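Local coordinates for elongation factor G (Thermus thermophilus, PDB 2DY1), which probably acts as a GTPase that drives a step of translation elongation, and here holds GTP and a magnesium ion, at residues Gly298-Pro312 against Glu340-Glu354. Sequence-based numbering, arbitrary orientation.
Sequences GQVAYLRLYRGRLKP and EEAEAGFVLGVPKAE
Leu303 CD1 lies 3.7 Å from Val350 CG2 on one face of an antiparallel ladder. With CG anti to the carbonyl carbon (chi1 -84°), both leucine methyls meet that valine branch, while small Ala301 and Ala353 touch CB to CB at 3.6 Å. Backbone hydrogen bonds of 2.8 Å run from Leu303 N to Leu348 O and from Leu348 N to Leu303 O. On the other face Arg304, bent at chi2, lays its guanidinium against Tyr306, whose CD1 sits over the group's centre, and NE donates to Leu305 O from above the carbonyl plane. Leu305 O also accepts from Gly345 N (2.8 Å), in the type II turn Glu343-Phe346; glycine suits its phi of 110°, where a side chain would strike Ala344 O. Asp99 of the GTP-binding domain forms a salt bridge with Arg304 NH2 and the Ala97 carbonyl accepts from NH1, so a methionine here would probably leave Asp99 without its mate. Past a classic beta bulge, where Tyr306 and Arg307 both face Leu285, Arg309 NH2 makes a salt bridge to Glu341 OE1 (2.9 Å), NE adding a longer, more bent bond side-on, planes 88° apart. Apolar contacts and backbone bonds thus join the strands, while buried Arg304 ties domain 2 to the GTP-binding domain.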
ATOM      1  N   GLY A 298       8.838  22.612   0.593  1.00 18.93           N
ATOM      2  CA  GLY A 298       9.524  21.994   1.714  1.00 23.27           C
ATOM      3  C   GLY A 298       8.609  20.917   2.288  1.00 20.29           C
ATOM      4  O   GLY A 298       7.499  20.731   1.796  1.00 22.38           O
ATOM      5  N   GLN A 299       9.064  20.219   3.322  1.00 15.52           N
ATOM      6  CA  GLN A 299       8.281  19.144   3.915  1.00 14.48           C
ATOM      7  C   GLN A 299       7.118  19.648   4.763  1.00 16.19           C
ATOM      8  O   GLN A 299       7.271  20.564   5.561  1.00 16.07           O
ATOM      9  CB  GLN A 299       9.201  18.236   4.747  1.00 13.05           C
ATOM     10  CG  GLN A 299       8.501  17.031   5.421  1.00 16.40           C
ATOM     11  CD  GLN A 299       9.440  15.863   5.694  1.00 17.31           C
ATOM     12  OE1 GLN A 299       9.178  15.023   6.559  1.00 21.27           O
ATOM     13  NE2 GLN A 299      10.523  15.785   4.937  1.00 17.27           N
ATOM     14  N   VAL A 300       5.936  19.079   4.531  1.00 11.48           N
ATOM     15  CA  VAL A 300       4.749  19.419   5.303  1.00 14.05           C
ATOM     16  C   VAL A 300       4.236  18.104   5.886  1.00 13.14           C
ATOM     17  O   VAL A 300       4.019  17.142   5.156  1.00 12.24           O
ATOM     18  CB  VAL A 300       3.630  20.056   4.430  1.00 13.07           C
ATOM     19  CG1 VAL A 300       2.371  20.249   5.269  1.00 13.14           C
ATOM     20  CG2 VAL A 300       4.093  21.397   3.885  1.00 16.10           C
ATOM     21  N   ALA A 301       4.054  18.070   7.206  1.00 12.93           N
ATOM     22  CA  ALA A 301       3.563  16.891   7.904  1.00 11.02           C
ATOM     23  C   ALA A 301       2.079  17.107   8.144  1.00 11.25           C
ATOM     24  O   ALA A 301       1.642  18.203   8.523  1.00 13.22           O
ATOM     25  CB  ALA A 301       4.309  16.710   9.237  1.00 12.58           C
ATOM     26  N   TYR A 302       1.291  16.070   7.878  1.00 10.40           N
ATOM     27  CA  TYR A 302      -0.146  16.157   8.063  1.00 11.07           C
ATOM     28  C   TYR A 302      -0.490  15.385   9.314  1.00  9.80           C
ATOM     29  O   TYR A 302      -0.259  14.181   9.404  1.00  9.95           O
ATOM     30  CB  TYR A 302      -0.854  15.591   6.834  1.00  9.66           C
ATOM     31  CG  TYR A 302      -0.620  16.479   5.626  1.00 12.69           C
ATOM     32  CD1 TYR A 302      -1.581  17.386   5.196  1.00 15.05           C
ATOM     33  CD2 TYR A 302       0.595  16.439   4.949  1.00 12.39           C
ATOM     34  CE1 TYR A 302      -1.327  18.238   4.109  1.00 14.39           C
ATOM     35  CE2 TYR A 302       0.850  17.289   3.871  1.00 12.36           C
ATOM     36  CZ  TYR A 302      -0.104  18.171   3.466  1.00 12.14           C
ATOM     37  OH  TYR A 302       0.176  18.997   2.402  1.00 13.67           O
ATOM     38  N   LEU A 303      -1.041  16.116  10.275  1.00 10.61           N
ATOM     39  CA  LEU A 303      -1.331  15.559  11.583  1.00 11.42           C
ATOM     40  C   LEU A 303      -2.793  15.453  11.879  1.00  9.26           C
ATOM     41  O   LEU A 303      -3.532  16.397  11.669  1.00 15.89           O
ATOM     42  CB  LEU A 303      -0.738  16.468  12.663  1.00 15.47           C
ATOM     43  CG  LEU A 303       0.707  16.387  13.128  1.00 23.54           C
ATOM     44  CD1 LEU A 303       1.648  16.555  11.954  1.00 23.62           C
ATOM     45  CD2 LEU A 303       0.934  17.495  14.171  1.00 26.07           C
ATOM     46  N   ARG A 304      -3.205  14.297  12.384  1.00  7.97           N
ATOM     47  CA  ARG A 304      -4.583  14.142  12.839  1.00  8.92           C
ATOM     48  C   ARG A 304      -4.528  14.322  14.355  1.00  9.42           C
ATOM     49  O   ARG A 304      -3.722  13.667  15.025  1.00 10.31           O
ATOM     50  CB  ARG A 304      -5.124  12.749  12.539  1.00 10.88           C
ATOM     51  CG  ARG A 304      -6.371  12.389  13.399  1.00 10.48           C
ATOM     52  CD  ARG A 304      -7.582  13.270  13.084  1.00  9.17           C
ATOM     53  NE  ARG A 304      -8.546  13.219  14.189  1.00 10.38           N
ATOM     54  CZ  ARG A 304      -9.442  12.260  14.397  1.00 14.25           C
ATOM     55  NH1 ARG A 304      -9.556  11.226  13.563  1.00 11.20           N
ATOM     56  NH2 ARG A 304     -10.197  12.316  15.497  1.00 10.88           N
ATOM     57  N   LEU A 305      -5.365  15.210  14.878  1.00  8.88           N
ATOM     58  CA  LEU A 305      -5.451  15.417  16.328  1.00 11.42           C
ATOM     59  C   LEU A 305      -6.633  14.550  16.756  1.00  9.68           C
ATOM     60  O   LEU A 305      -7.789  14.858  16.459  1.00 11.77           O
ATOM     61  CB  LEU A 305      -5.715  16.896  16.639  1.00 11.15           C
ATOM     62  CG  LEU A 305      -5.796  17.289  18.126  1.00 12.47           C
ATOM     63  CD1 LEU A 305      -4.495  16.927  18.834  1.00 13.57           C
ATOM     64  CD2 LEU A 305      -6.061  18.783  18.232  1.00 13.17           C
ATOM     65  N   TYR A 306      -6.331  13.460  17.443  1.00  9.95           N
ATOM     66  CA  TYR A 306      -7.364  12.522  17.870  1.00 10.41           C
ATOM     67  C   TYR A 306      -8.081  12.946  19.113  1.00 11.54           C
ATOM     68  O   TYR A 306      -9.267  12.664  19.288  1.00 13.70           O
ATOM     69  CB  TYR A 306      -6.758  11.137  18.137  1.00  9.67           C
ATOM     70  CG  TYR A 306      -6.207  10.406  16.918  1.00 11.16           C
ATOM     71  CD1 TYR A 306      -7.061   9.921  15.931  1.00 10.10           C
ATOM     72  CD2 TYR A 306      -4.837  10.163  16.786  1.00 12.42           C
ATOM     73  CE1 TYR A 306      -6.576   9.192  14.839  1.00  7.62           C
ATOM     74  CE2 TYR A 306      -4.331   9.433  15.682  1.00 11.96           C
ATOM     75  CZ  TYR A 306      -5.213   8.953  14.723  1.00  9.72           C
ATOM     76  OH  TYR A 306      -4.714   8.213  13.664  1.00 12.76           O
ATOM     77  N   ARG A 307      -7.353  13.629  19.984  1.00 11.01           N
ATOM     78  CA  ARG A 307      -7.919  14.013  21.269  1.00 12.79           C
ATOM     79  C   ARG A 307      -7.205  15.240  21.721  1.00 14.04           C
ATOM     80  O   ARG A 307      -6.057  15.441  21.358  1.00 15.05           O
ATOM     81  CB  ARG A 307      -7.657  12.891  22.284  1.00 13.94           C
ATOM     82  CG  ARG A 307      -8.405  13.010  23.626  1.00 17.04           C
ATOM     83  CD  ARG A 307      -8.119  11.774  24.480  1.00 14.22           C
ATOM     84  NE  ARG A 307      -6.701  11.659  24.819  1.00 16.64           N
ATOM     85  CZ  ARG A 307      -6.100  10.523  25.145  1.00 27.55           C
ATOM     86  NH1 ARG A 307      -6.791   9.389  25.178  1.00 35.50           N
ATOM     87  NH2 ARG A 307      -4.809  10.524  25.437  1.00 27.94           N
ATOM     88  N   GLY A 308      -7.900  16.056  22.502  1.00 15.84           N
ATOM     89  CA  GLY A 308      -7.288  17.254  23.039  1.00 17.52           C
ATOM     90  C   GLY A 308      -7.515  18.498  22.225  1.00 17.74           C
ATOM     91  O   GLY A 308      -8.175  18.482  21.192  1.00 17.68           O
ATOM     92  N   ARG A 309      -6.960  19.599  22.704  1.00 13.95           N
ATOM     93  CA  ARG A 309      -7.112  20.863  22.040  1.00 14.13           C
ATOM     94  C   ARG A 309      -5.744  21.527  21.966  1.00 16.38           C
ATOM     95  O   ARG A 309      -4.880  21.299  22.818  1.00 21.13           O
ATOM     96  CB  ARG A 309      -8.121  21.720  22.823  1.00 20.73           C
ATOM     97  CG  ARG A 309      -8.362  23.114  22.287  1.00 35.34           C
ATOM     98  CD  ARG A 309      -9.624  23.722  22.898  1.00 38.03           C
ATOM     99  NE  ARG A 309      -9.747  25.135  22.553  1.00 52.10           N
ATOM    100  CZ  ARG A 309      -9.050  26.104  23.139  1.00 57.07           C
ATOM    101  NH1 ARG A 309      -8.190  25.811  24.107  1.00 59.26           N
ATOM    102  NH2 ARG A 309      -9.193  27.361  22.744  1.00 60.33           N
ATOM    103  N   LEU A 310      -5.527  22.314  20.923  1.00 13.39           N
ATOM    104  CA  LEU A 310      -4.261  23.018  20.780  1.00 14.04           C
ATOM    105  C   LEU A 310      -4.450  24.474  20.421  1.00 15.49           C
ATOM    106  O   LEU A 310      -5.408  24.862  19.733  1.00 13.44           O
ATOM    107  CB  LEU A 310      -3.396  22.381  19.694  1.00 15.95           C
ATOM    108  CG  LEU A 310      -2.910  20.955  19.929  1.00 16.94           C
ATOM    109  CD1 LEU A 310      -2.276  20.424  18.652  1.00 17.56           C
ATOM    110  CD2 LEU A 310      -1.889  20.940  21.064  1.00 22.20           C
ATOM    111  N   LYS A 311      -3.517  25.287  20.911  1.00 13.73           N
ATOM    112  CA  LYS A 311      -3.489  26.709  20.615  1.00 15.28           C
ATOM    113  C   LYS A 311      -2.120  27.028  20.030  1.00 13.43           C
ATOM    114  O   LYS A 311      -1.157  26.293  20.262  1.00 15.09           O
ATOM    115  CB  LYS A 311      -3.699  27.522  21.891  1.00 17.76           C
ATOM    116  CG  LYS A 311      -5.130  27.475  22.405  1.00 19.76           C
ATOM    117  CD  LYS A 311      -5.220  28.075  23.803  1.00 31.89           C
ATOM    118  CE  LYS A 311      -4.841  29.556  23.812  1.00 41.27           C
ATOM    119  NZ  LYS A 311      -4.612  30.076  25.193  1.00 37.88           N
ATOM    120  N   PRO A 312      -2.004  28.131  19.275  1.00 16.20           N
ATOM    121  CA  PRO A 312      -0.709  28.497  18.693  1.00 14.32           C
ATOM    122  C   PRO A 312       0.320  28.674  19.822  1.00 14.59           C
ATOM    123  O   PRO A 312       0.007  29.264  20.862  1.00 16.42           O
ATOM    124  CB  PRO A 312      -1.015  29.813  17.973  1.00 19.51           C
ATOM    125  CG  PRO A 312      -2.464  29.652  17.579  1.00 17.81           C
ATOM    126  CD  PRO A 312      -3.068  29.052  18.836  1.00 14.76           C
ATOM    127  N   GLU A 340      -6.678  29.779  14.678  1.00 18.31           N
ATOM    128  CA  GLU A 340      -6.273  30.201  16.008  1.00 19.48           C
ATOM    129  C   GLU A 340      -6.463  29.148  17.090  1.00 16.48           C
ATOM    130  O   GLU A 340      -6.114  29.389  18.246  1.00 15.90           O
ATOM    131  CB  GLU A 340      -7.004  31.490  16.390  1.00 23.99           C
ATOM    132  CG  GLU A 340      -6.765  32.633  15.409  1.00 30.23           C
ATOM    133  CD  GLU A 340      -5.296  32.815  15.053  1.00 43.40           C
ATOM    134  OE1 GLU A 340      -4.468  32.981  15.978  1.00 48.20           O
ATOM    135  OE2 GLU A 340      -4.967  32.791  13.843  1.00 47.54           O
ATOM    136  N   GLU A 341      -7.023  27.994  16.729  1.00 14.43           N
ATOM    137  CA  GLU A 341      -7.185  26.903  17.677  1.00 14.56           C
ATOM    138  C   GLU A 341      -7.477  25.653  16.879  1.00 17.72           C
ATOM    139  O   GLU A 341      -7.896  25.743  15.728  1.00 16.12           O
ATOM    140  CB  GLU A 341      -8.348  27.151  18.641  1.00 19.14           C
ATOM    141  CG  GLU A 341      -9.717  27.133  17.983  1.00 27.80           C
ATOM    142  CD  GLU A 341     -10.844  27.403  18.971  1.00 45.30           C
ATOM    143  OE1 GLU A 341     -10.626  27.222  20.193  1.00 53.18           O
ATOM    144  OE2 GLU A 341     -11.949  27.782  18.524  1.00 46.06           O
ATOM    145  N   ALA A 342      -7.243  24.504  17.492  1.00 13.63           N
ATOM    146  CA  ALA A 342      -7.526  23.223  16.858  1.00 11.32           C
ATOM    147  C   ALA A 342      -8.116  22.318  17.930  1.00 14.75           C
ATOM    148  O   ALA A 342      -7.636  22.296  19.061  1.00 19.19           O
ATOM    149  CB  ALA A 342      -6.270  22.628  16.297  1.00 13.74           C
ATOM    150  N   GLU A 343      -9.157  21.577  17.587  1.00 13.95           N
ATOM    151  CA  GLU A 343      -9.806  20.694  18.560  1.00 17.48           C
ATOM    152  C   GLU A 343      -9.703  19.277  18.020  1.00 16.13           C
ATOM    153  O   GLU A 343      -9.377  19.089  16.851  1.00 12.45           O
ATOM    154  CB  GLU A 343     -11.292  21.050  18.694  1.00 20.69           C
ATOM    155  CG  GLU A 343     -11.593  22.509  18.967  1.00 41.52           C
ATOM    156  CD  GLU A 343     -13.071  22.805  18.835  1.00 54.05           C
ATOM    157  OE1 GLU A 343     -13.863  22.248  19.625  1.00 63.04           O
ATOM    158  OE2 GLU A 343     -13.441  23.587  17.933  1.00 63.79           O
ATOM    159  N   ALA A 344     -10.010  18.280  18.840  1.00 12.39           N
ATOM    160  CA  ALA A 344      -9.932  16.894  18.366  1.00 11.47           C
ATOM    161  C   ALA A 344     -10.800  16.772  17.109  1.00 11.56           C
ATOM    162  O   ALA A 344     -11.927  17.275  17.063  1.00 13.29           O
ATOM    163  CB  ALA A 344     -10.427  15.930  19.456  1.00 13.53           C
ATOM    164  N   GLY A 345     -10.251  16.091  16.099  1.00 12.78           N
ATOM    165  CA  GLY A 345     -10.947  15.937  14.829  1.00 13.17           C
ATOM    166  C   GLY A 345     -10.239  16.746  13.745  1.00 13.78           C
ATOM    167  O   GLY A 345     -10.324  16.434  12.556  1.00 12.33           O
ATOM    168  N   PHE A 346      -9.542  17.797  14.156  1.00  9.62           N
ATOM    169  CA  PHE A 346      -8.805  18.610  13.190  1.00 11.43           C
ATOM    170  C   PHE A 346      -7.664  17.833  12.563  1.00  9.33           C
ATOM    171  O   PHE A 346      -7.100  16.896  13.151  1.00 10.30           O
ATOM    172  CB  PHE A 346      -8.156  19.831  13.873  1.00 10.08           C
ATOM    173  CG  PHE A 346      -9.010  21.058  13.898  1.00 10.10           C
ATOM    174  CD1 PHE A 346     -10.281  21.031  14.462  1.00 11.91           C
ATOM    175  CD2 PHE A 346      -8.538  22.262  13.351  1.00 10.82           C
ATOM    176  CE1 PHE A 346     -11.077  22.172  14.485  1.00 10.16           C
ATOM    177  CE2 PHE A 346      -9.328  23.415  13.363  1.00 12.23           C
ATOM    178  CZ  PHE A 346     -10.601  23.375  13.932  1.00 13.59           C
ATOM    179  N   VAL A 347      -7.341  18.243  11.337  1.00 11.04           N
ATOM    180  CA  VAL A 347      -6.178  17.747  10.646  1.00 11.79           C
ATOM    181  C   VAL A 347      -5.384  19.026  10.442  1.00  9.96           C
ATOM    182  O   VAL A 347      -5.920  20.042  10.002  1.00 13.29           O
ATOM    183  CB  VAL A 347      -6.513  17.120   9.286  1.00 12.26           C
ATOM    184  CG1 VAL A 347      -5.218  16.929   8.482  1.00 13.47           C
ATOM    185  CG2 VAL A 347      -7.192  15.765   9.518  1.00 14.09           C
ATOM    186  N   LEU A 348      -4.118  18.990  10.838  1.00 12.35           N
ATOM    187  CA  LEU A 348      -3.252  20.147  10.700  1.00 11.07           C
ATOM    188  C   LEU A 348      -2.145  19.896   9.707  1.00 12.92           C
ATOM    189  O   LEU A 348      -1.711  18.761   9.529  1.00 14.86           O
ATOM    190  CB  LEU A 348      -2.601  20.474  12.042  1.00 13.27           C
ATOM    191  CG  LEU A 348      -3.565  20.838  13.177  1.00 16.25           C
ATOM    192  CD1 LEU A 348      -2.750  21.029  14.456  1.00 25.86           C
ATOM    193  CD2 LEU A 348      -4.322  22.100  12.853  1.00 19.32           C
ATOM    194  N   GLY A 349      -1.686  20.967   9.063  1.00 10.54           N
ATOM    195  CA  GLY A 349      -0.557  20.845   8.155  1.00 13.04           C
ATOM    196  C   GLY A 349       0.564  21.594   8.856  1.00 12.84           C
ATOM    197  O   GLY A 349       0.396  22.775   9.165  1.00 17.53           O
ATOM    198  N   VAL A 350       1.682  20.929   9.111  1.00 12.12           N
ATOM    199  CA  VAL A 350       2.820  21.549   9.805  1.00 10.96           C
ATOM    200  C   VAL A 350       3.931  21.800   8.787  1.00 13.83           C
ATOM    201  O   VAL A 350       4.499  20.852   8.267  1.00 12.84           O
ATOM    202  CB  VAL A 350       3.350  20.591  10.917  1.00 15.25           C
ATOM    203  CG1 VAL A 350       4.509  21.227  11.675  1.00 14.26           C
ATOM    204  CG2 VAL A 350       2.223  20.246  11.887  1.00 14.72           C
ATOM    205  N   PRO A 351       4.232  23.077   8.477  1.00 16.18           N
ATOM    206  CA  PRO A 351       5.301  23.379   7.508  1.00 16.14           C
ATOM    207  C   PRO A 351       6.688  23.261   8.138  1.00 16.75           C
ATOM    208  O   PRO A 351       6.805  23.133   9.356  1.00 18.36           O
ATOM    209  CB  PRO A 351       4.965  24.796   7.067  1.00 17.88           C
ATOM    210  CG  PRO A 351       4.463  25.408   8.344  1.00 21.23           C
ATOM    211  CD  PRO A 351       3.529  24.310   8.877  1.00 20.91           C
ATOM    212  N   LYS A 352       7.728  23.288   7.303  1.00 17.83           N
ATOM    213  CA  LYS A 352       9.121  23.146   7.756  1.00 20.75           C
ATOM    214  C   LYS A 352       9.200  21.921   8.654  1.00 22.17           C
ATOM    215  O   LYS A 352       9.829  21.938   9.710  1.00 22.54           O
ATOM    216  CB  LYS A 352       9.556  24.380   8.552  1.00 30.54           C
ATOM    217  CG  LYS A 352       9.482  25.695   7.801  1.00 40.32           C
ATOM    218  CD  LYS A 352       9.727  26.854   8.765  1.00 49.44           C
ATOM    219  CE  LYS A 352       9.644  28.206   8.074  1.00 58.94           C
ATOM    220  NZ  LYS A 352       9.781  29.327   9.049  1.00 60.79           N
ATOM    221  N   ALA A 353       8.565  20.843   8.215  1.00 22.73           N
ATOM    222  CA  ALA A 353       8.497  19.623   9.002  1.00 18.50           C
ATOM    223  C   ALA A 353       9.517  18.540   8.667  1.00 18.87           C
ATOM    224  O   ALA A 353       9.218  17.364   8.788  1.00 21.05           O
ATOM    225  CB  ALA A 353       7.078  19.046   8.888  1.00 16.49           C
ATOM    226  N   GLU A 354      10.725  18.918   8.259  1.00 18.97           N
ATOM    227  CA  GLU A 354      11.717  17.913   7.920  1.00 18.43           C
ATOM    228  C   GLU A 354      11.972  16.860   9.014  1.00 24.31           C
ATOM    229  O   GLU A 354      12.393  15.744   8.718  1.00 30.11           O
ATOM    230  CB  GLU A 354      13.032  18.596   7.525  1.00 22.22           C
ATOM    231  CG  GLU A 354      13.073  19.153   6.091  1.00 26.43           C
ATOM    232  CD  GLU A 354      12.140  20.345   5.825  1.00 27.64           C
ATOM    233  OE1 GLU A 354      11.820  21.119   6.752  1.00 24.12           O
ATOM    234  OE2 GLU A 354      11.743  20.529   4.655  1.00 25.72           O
TER
HETATM  235  O   HOH W   1       7.427  23.392   4.426  1.00 28.12           O